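Local coordinates for protein TqaL (Neurospora crassa, PDB 7EEH) that belongs to the 2OG-Fe dioxygenase family of the cupin clan and binds an iron ion, at residues L203-E217 against I226-R238. The protein carries 1 engineered substitution. Residues are numbered along the deposited sequence; the frame is centred on the assembly and turned at random.
Sequences LAANSAVTFMHDMNE and IKPQNLRSRVQHR
Gln236 reaches out from its strand into the bend at 203-208, its chain extended with CG anti to the backbone N (chi1 -173°). There Gln236 NE2 donates to Ser207 O (3.0 Å, nearly straight at 174°) and to Leu203 O (3.0 Å), each met on a lone pair, so the two carbonyls, both near the amide plane, fix its rotation. Next to it, Arg234 NH2 meets Asn206 OD1 at 2.8 Å, with the oxygen in the guanidinium plane but the nitrogen well above the amide carbonyl plane; Val209 CG2 lies over one face of the same guanidinium. At the far end Asn230 ND2 takes the syn lone pair of Asp214 OD1 (2.8 Å), while Asn216 N uses the anti one, closing an Asx turn. Glu217 OE2 accepts from Lys227 N (3.0 Å). Between these ends, Thr210 pairs with Val235 and Met212 with Ser233 in antiparallel hydrogen-bonded register. Met212 O accepts from both Ser233 N and Arg232 N (2.7 Å to the latter), so Arg232 and Ser233 together face Met212: a classic beta bulge. Phe211 CD1 rests on Leu231 CD1 (3.7 Å). A water bridges Ala208 O, Thr210 OG1 and His237 ND1, and Thr193 O holds the other ring nitrogen of His237. The hairpin-like pair forms two strands of a three-stranded antiparallel sheet, with 209-213 between 231-236 and 252-255, the strand bearing iron ligand His253; Thr210 and Val235 pack on Leu244 of strand 243-247, whereas Leu231 meets Leu231 of the second subunit.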
loop_
_atom_site.group_PDB
_atom_site.type_symbol
_atom_site.label_atom_id
_atom_site.label_comp_id
_atom_site.label_asym_id
_atom_site.label_seq_id
_atom_site.Cartn_x
_atom_site.Cartn_y
_atom_site.Cartn_z
ATOM N N LEU B 203 33.791 2.524 6.658
ATOM C CA LEU B 203 32.458 2.386 7.236
ATOM C C LEU B 203 32.421 1.416 8.408
ATOM O O LEU B 203 31.702 1.655 9.386
ATOM C CB LEU B 203 31.468 1.945 6.155
ATOM C CG LEU B 203 31.270 3.061 5.131
ATOM C CD1 LEU B 203 30.657 2.563 3.830
ATOM C CD2 LEU B 203 30.426 4.177 5.745
ATOM N N ALA B 204 33.196 0.332 8.333
ATOM C CA ALA B 204 33.146 -0.689 9.375
ATOM C C ALA B 204 33.522 -0.116 10.736
ATOM O O ALA B 204 32.948 -0.504 11.761
ATOM C CB ALA B 204 34.062 -1.859 9.013
ATOM N N ALA B 205 34.469 0.813 10.772
ATOM C CA ALA B 205 34.858 1.412 12.038
ATOM C C ALA B 205 33.733 2.324 12.530
ATOM O O ALA B 205 32.658 2.419 11.931
ATOM C CB ALA B 205 36.180 2.157 11.883
ATOM N N ASN B 206 33.937 2.967 13.670
ATOM C CA ASN B 206 32.971 3.978 14.078
ATOM C C ASN B 206 33.423 5.319 13.506
ATOM O O ASN B 206 33.889 6.227 14.197
ATOM C CB ASN B 206 32.787 3.982 15.586
ATOM C CG ASN B 206 31.530 3.234 16.000
ATOM O OD1 ASN B 206 31.119 2.294 15.318
ATOM N ND2 ASN B 206 30.907 3.651 17.100
ATOM N N SER B 207 33.309 5.392 12.179
ATOM C CA SER B 207 33.595 6.601 11.419
ATOM C C SER B 207 32.308 7.394 11.166
ATOM O O SER B 207 31.310 6.848 10.683
ATOM C CB SER B 207 34.295 6.214 10.112
ATOM O OG SER B 207 33.994 7.078 9.036
ATOM N N ALA B 208 32.340 8.672 11.530
ATOM C CA ALA B 208 31.204 9.586 11.365
ATOM C C ALA B 208 29.912 9.004 11.946
ATOM O O ALA B 208 28.870 8.958 11.292
ATOM C CB ALA B 208 31.027 9.963 9.896
ATOM N N VAL B 209 29.990 8.559 13.201
ATOM C CA VAL B 209 28.850 7.993 13.918
ATOM C C VAL B 209 28.213 9.094 14.752
ATOM O O VAL B 209 28.918 9.836 15.445
ATOM C CB VAL B 209 29.278 6.810 14.805
ATOM C CG1 VAL B 209 28.182 6.453 15.799
ATOM C CG2 VAL B 209 29.620 5.598 13.942
ATOM N N THR B 210 26.884 9.208 14.689
ATOM C CA THR B 210 26.149 10.168 15.510
ATOM C C THR B 210 25.598 9.431 16.722
ATOM O O THR B 210 24.847 8.458 16.569
ATOM C CB THR B 210 25.015 10.832 14.724
ATOM O OG1 THR B 210 25.522 11.369 13.494
ATOM C CG2 THR B 210 24.343 11.953 15.541
ATOM N N PHE B 211 26.011 9.861 17.913
ATOM C CA PHE B 211 25.443 9.393 19.172
ATOM C C PHE B 211 24.416 10.400 19.659
ATOM O O PHE B 211 24.612 11.607 19.528
ATOM C CB PHE B 211 26.528 9.214 20.240
ATOM C CG PHE B 211 27.608 8.264 19.842
ATOM C CD1 PHE B 211 27.449 6.905 20.036
ATOM C CD2 PHE B 211 28.772 8.724 19.247
ATOM C CE1 PHE B 211 28.436 6.011 19.656
ATOM C CE2 PHE B 211 29.772 7.835 18.860
ATOM C CZ PHE B 211 29.598 6.475 19.067
HETATM N N MSE B 212 23.325 9.911 20.223
HETATM C CA MSE B 212 22.432 10.818 20.909
HETATM C C MSE B 212 22.329 10.411 22.359
HETATM O O MSE B 212 22.309 9.221 22.684
HETATM C CB MSE B 212 21.073 10.843 20.248
HETATM C CG MSE B 212 21.118 11.464 18.853
HETATM SE SE MSE B 212 19.479 10.938 18.007
HETATM C CE MSE B 212 18.329 11.450 19.442
ATOM N N HIS B 213 22.264 11.421 23.218
ATOM C CA HIS B 213 22.371 11.252 24.654
ATOM C C HIS B 213 21.169 11.910 25.307
ATOM O O HIS B 213 20.548 12.812 24.737
ATOM C CB HIS B 213 23.672 11.869 25.194
ATOM C CG HIS B 213 24.845 11.738 24.268
ATOM N ND1 HIS B 213 25.693 10.652 24.289
ATOM C CD2 HIS B 213 25.312 12.558 23.296
ATOM C CE1 HIS B 213 26.634 10.811 23.376
ATOM N NE2 HIS B 213 26.421 11.957 22.754
ATOM N N ASP B 214 20.830 11.446 26.507
ATOM C CA ASP B 214 19.820 12.150 27.282
ATOM C C ASP B 214 20.425 13.433 27.850
ATOM O O ASP B 214 21.624 13.693 27.730
ATOM C CB ASP B 214 19.235 11.243 28.379
ATOM C CG ASP B 214 20.260 10.830 29.425
ATOM O OD1 ASP B 214 20.945 11.704 29.984
ATOM O OD2 ASP B 214 20.358 9.620 29.719
HETATM N N MSE B 215 19.575 14.265 28.423
HETATM C CA MSE B 215 19.980 15.602 28.904
HETATM C C MSE B 215 20.948 15.548 30.084
HETATM O O MSE B 215 21.489 16.556 30.404
HETATM C CB MSE B 215 18.753 16.469 29.168
HETATM C CG MSE B 215 17.821 16.519 27.998
HETATM SE SE MSE B 215 18.626 17.410 26.507
HETATM C CE MSE B 215 18.845 19.176 27.140
ATOM N N ASN B 216 21.187 14.390 30.649
ATOM C CA ASN B 216 22.114 14.275 31.766
ATOM C C ASN B 216 23.544 13.994 31.322
ATOM O O ASN B 216 24.445 13.961 32.167
ATOM C CB ASN B 216 21.641 13.190 32.736
ATOM C CG ASN B 216 20.321 13.540 33.394
ATOM O OD1 ASN B 216 20.007 14.716 33.593
ATOM N ND2 ASN B 216 19.547 12.524 33.744
ATOM N N GLU B 217 23.784 13.790 30.031
ATOM C CA GLU B 217 25.157 13.717 29.555
ATOM C C GLU B 217 25.813 15.090 29.661
ATOM O O GLU B 217 25.159 16.126 29.527
ATOM C CB GLU B 217 25.203 13.207 28.111
ATOM C CG GLU B 217 26.605 12.917 27.565
ATOM C CD GLU B 217 27.419 12.005 28.469
ATOM O OE1 GLU B 217 28.082 12.523 29.392
ATOM O OE2 GLU B 217 27.395 10.770 28.262
ATOM N N ILE B 226 31.852 9.399 26.621
ATOM C CA ILE B 226 30.430 9.438 26.942
ATOM C C ILE B 226 30.035 8.161 27.676
ATOM O O ILE B 226 30.555 7.071 27.414
ATOM C CB ILE B 226 29.585 9.658 25.671
ATOM C CG1 ILE B 226 29.664 8.446 24.748
ATOM C CG2 ILE B 226 30.047 10.905 24.940
ATOM C CD1 ILE B 226 28.416 7.586 24.777
ATOM N N LYS B 227 29.111 8.305 28.611
ATOM C CA LYS B 227 28.699 7.192 29.457
ATOM C C LYS B 227 27.637 6.360 28.747
ATOM O O LYS B 227 26.656 6.915 28.245
ATOM C CB LYS B 227 28.166 7.712 30.789
ATOM C CG LYS B 227 29.083 8.745 31.443
ATOM C CD LYS B 227 28.579 9.165 32.817
ATOM C CE LYS B 227 27.541 10.275 32.725
ATOM N NZ LYS B 227 28.127 11.645 32.829
ATOM N N PRO B 228 27.802 5.039 28.668
ATOM C CA PRO B 228 26.755 4.215 28.045
ATOM C C PRO B 228 25.407 4.351 28.729
ATOM O O PRO B 228 24.367 4.230 28.071
ATOM C CB PRO B 228 27.320 2.789 28.162
ATOM C CG PRO B 228 28.798 2.980 28.280
ATOM C CD PRO B 228 28.964 4.237 29.088
ATOM N N GLN B 229 25.397 4.635 30.033
ATOM C CA GLN B 229 24.149 4.786 30.770
ATOM C C GLN B 229 23.304 5.943 30.252
ATOM O O GLN B 229 22.094 5.978 30.507
ATOM C CB GLN B 229 24.440 5.003 32.262
ATOM C CG GLN B 229 25.252 3.895 32.929
ATOM C CD GLN B 229 26.763 4.090 32.788
ATOM O OE1 GLN B 229 27.249 4.610 31.779
ATOM N NE2 GLN B 229 27.508 3.673 33.809
ATOM N N ASN B 230 23.906 6.897 29.548
ATOM C CA ASN B 230 23.184 8.074 29.087
ATOM C C ASN B 230 22.953 8.058 27.587
ATOM O O ASN B 230 22.477 9.053 27.032
ATOM C CB ASN B 230 23.927 9.338 29.513
ATOM C CG ASN B 230 23.869 9.548 31.018
ATOM O OD1 ASN B 230 24.606 8.916 31.765
ATOM N ND2 ASN B 230 22.957 10.393 31.468
ATOM N N LEU B 231 23.249 6.942 26.931
ATOM C CA LEU B 231 23.162 6.830 25.485
ATOM C C LEU B 231 21.751 6.449 25.059
ATOM O O LEU B 231 21.225 5.411 25.476
ATOM C CB LEU B 231 24.164 5.800 24.987
ATOM C CG LEU B 231 24.325 5.925 23.481
ATOM C CD1 LEU B 231 25.359 6.969 23.131
ATOM C CD2 LEU B 231 24.707 4.595 22.957
ATOM N N ARG B 232 21.145 7.284 24.221
ATOM C CA ARG B 232 19.798 7.055 23.722
ATOM C C ARG B 232 19.760 6.455 22.324
ATOM O O ARG B 232 18.798 5.751 21.991
ATOM C CB ARG B 232 19.009 8.366 23.717
ATOM C CG ARG B 232 18.923 9.011 25.081
ATOM C CD ARG B 232 17.471 9.165 25.496
ATOM N NE ARG B 232 16.843 10.276 24.785
ATOM C CZ ARG B 232 16.306 11.341 25.378
ATOM N NH1 ARG B 232 16.299 11.445 26.706
ATOM N NH2 ARG B 232 15.768 12.304 24.639
ATOM N N SER B 233 20.771 6.712 21.500
ATOM C CA SER B 233 20.772 6.177 20.150
ATOM C C SER B 233 22.179 6.249 19.590
ATOM O O SER B 233 22.972 7.103 19.987
ATOM C CB SER B 233 19.805 6.952 19.249
ATOM O OG SER B 233 19.531 6.204 18.085
ATOM N N ARG B 234 22.473 5.339 18.660
ATOM C CA ARG B 234 23.709 5.334 17.891
ATOM C C ARG B 234 23.335 5.132 16.432
ATOM O O ARG B 234 22.614 4.188 16.097
ATOM C CB ARG B 234 24.667 4.230 18.363
ATOM C CG ARG B 234 26.000 4.136 17.606
ATOM C CD ARG B 234 25.888 3.276 16.326
ATOM N NE ARG B 234 27.185 2.900 15.782
ATOM C CZ ARG B 234 27.370 2.433 14.548
ATOM N NH1 ARG B 234 26.339 2.289 13.722
ATOM N NH2 ARG B 234 28.587 2.110 14.135
ATOM N N VAL B 235 23.847 5.992 15.563
ATOM C CA VAL B 235 23.463 5.975 14.165
ATOM C C VAL B 235 24.671 6.305 13.294
ATOM O O VAL B 235 25.612 6.971 13.736
ATOM C CB VAL B 235 22.296 6.950 13.928
ATOM C CG1 VAL B 235 22.787 8.349 13.679
ATOM C CG2 VAL B 235 21.501 6.474 12.810
ATOM N N GLN B 236 24.647 5.821 12.048
ATOM C CA GLN B 236 25.758 6.049 11.125
ATOM C C GLN B 236 25.229 6.182 9.701
ATOM O O GLN B 236 24.795 5.194 9.108
ATOM C CB GLN B 236 26.774 4.916 11.210
ATOM C CG GLN B 236 28.029 5.182 10.392
ATOM C CD GLN B 236 28.889 3.946 10.227
ATOM O OE1 GLN B 236 28.381 2.850 9.999
ATOM N NE2 GLN B 236 30.197 4.114 10.351
ATOM N N HIS B 237 25.298 7.384 9.132
ATOM C CA HIS B 237 24.957 7.531 7.726
ATOM C C HIS B 237 25.968 6.778 6.875
ATOM O O HIS B 237 27.176 6.887 7.091
ATOM C CB HIS B 237 24.949 8.994 7.302
ATOM C CG HIS B 237 24.112 9.896 8.157
ATOM N ND1 HIS B 237 24.470 10.253 9.437
ATOM C CD2 HIS B 237 22.984 10.593 7.874
ATOM C CE1 HIS B 237 23.583 11.109 9.918
ATOM N NE2 HIS B 237 22.677 11.338 8.986
ATOM N N ARG B 238 25.481 6.017 5.901
ATOM C CA ARG B 238 26.371 5.328 4.968
ATOM C C ARG B 238 25.885 5.327 3.530
ATOM O O ARG B 238 26.704 5.132 2.631
ATOM C CB ARG B 238 26.602 3.866 5.399
ATOM C CG ARG B 238 26.676 3.648 6.910
ATOM C CD ARG B 238 26.431 2.197 7.308
ATOM N NE ARG B 238 27.108 1.275 6.415
ATOM C CZ ARG B 238 27.566 0.082 6.777
ATOM N NH1 ARG B 238 27.412 -0.331 8.028
ATOM N NH2 ARG B 238 28.180 -0.695 5.886
HETATM O O HOH W 1 28.067 9.085 8.460
HETATM O O HOH W 2 26.249 9.798 11.618
#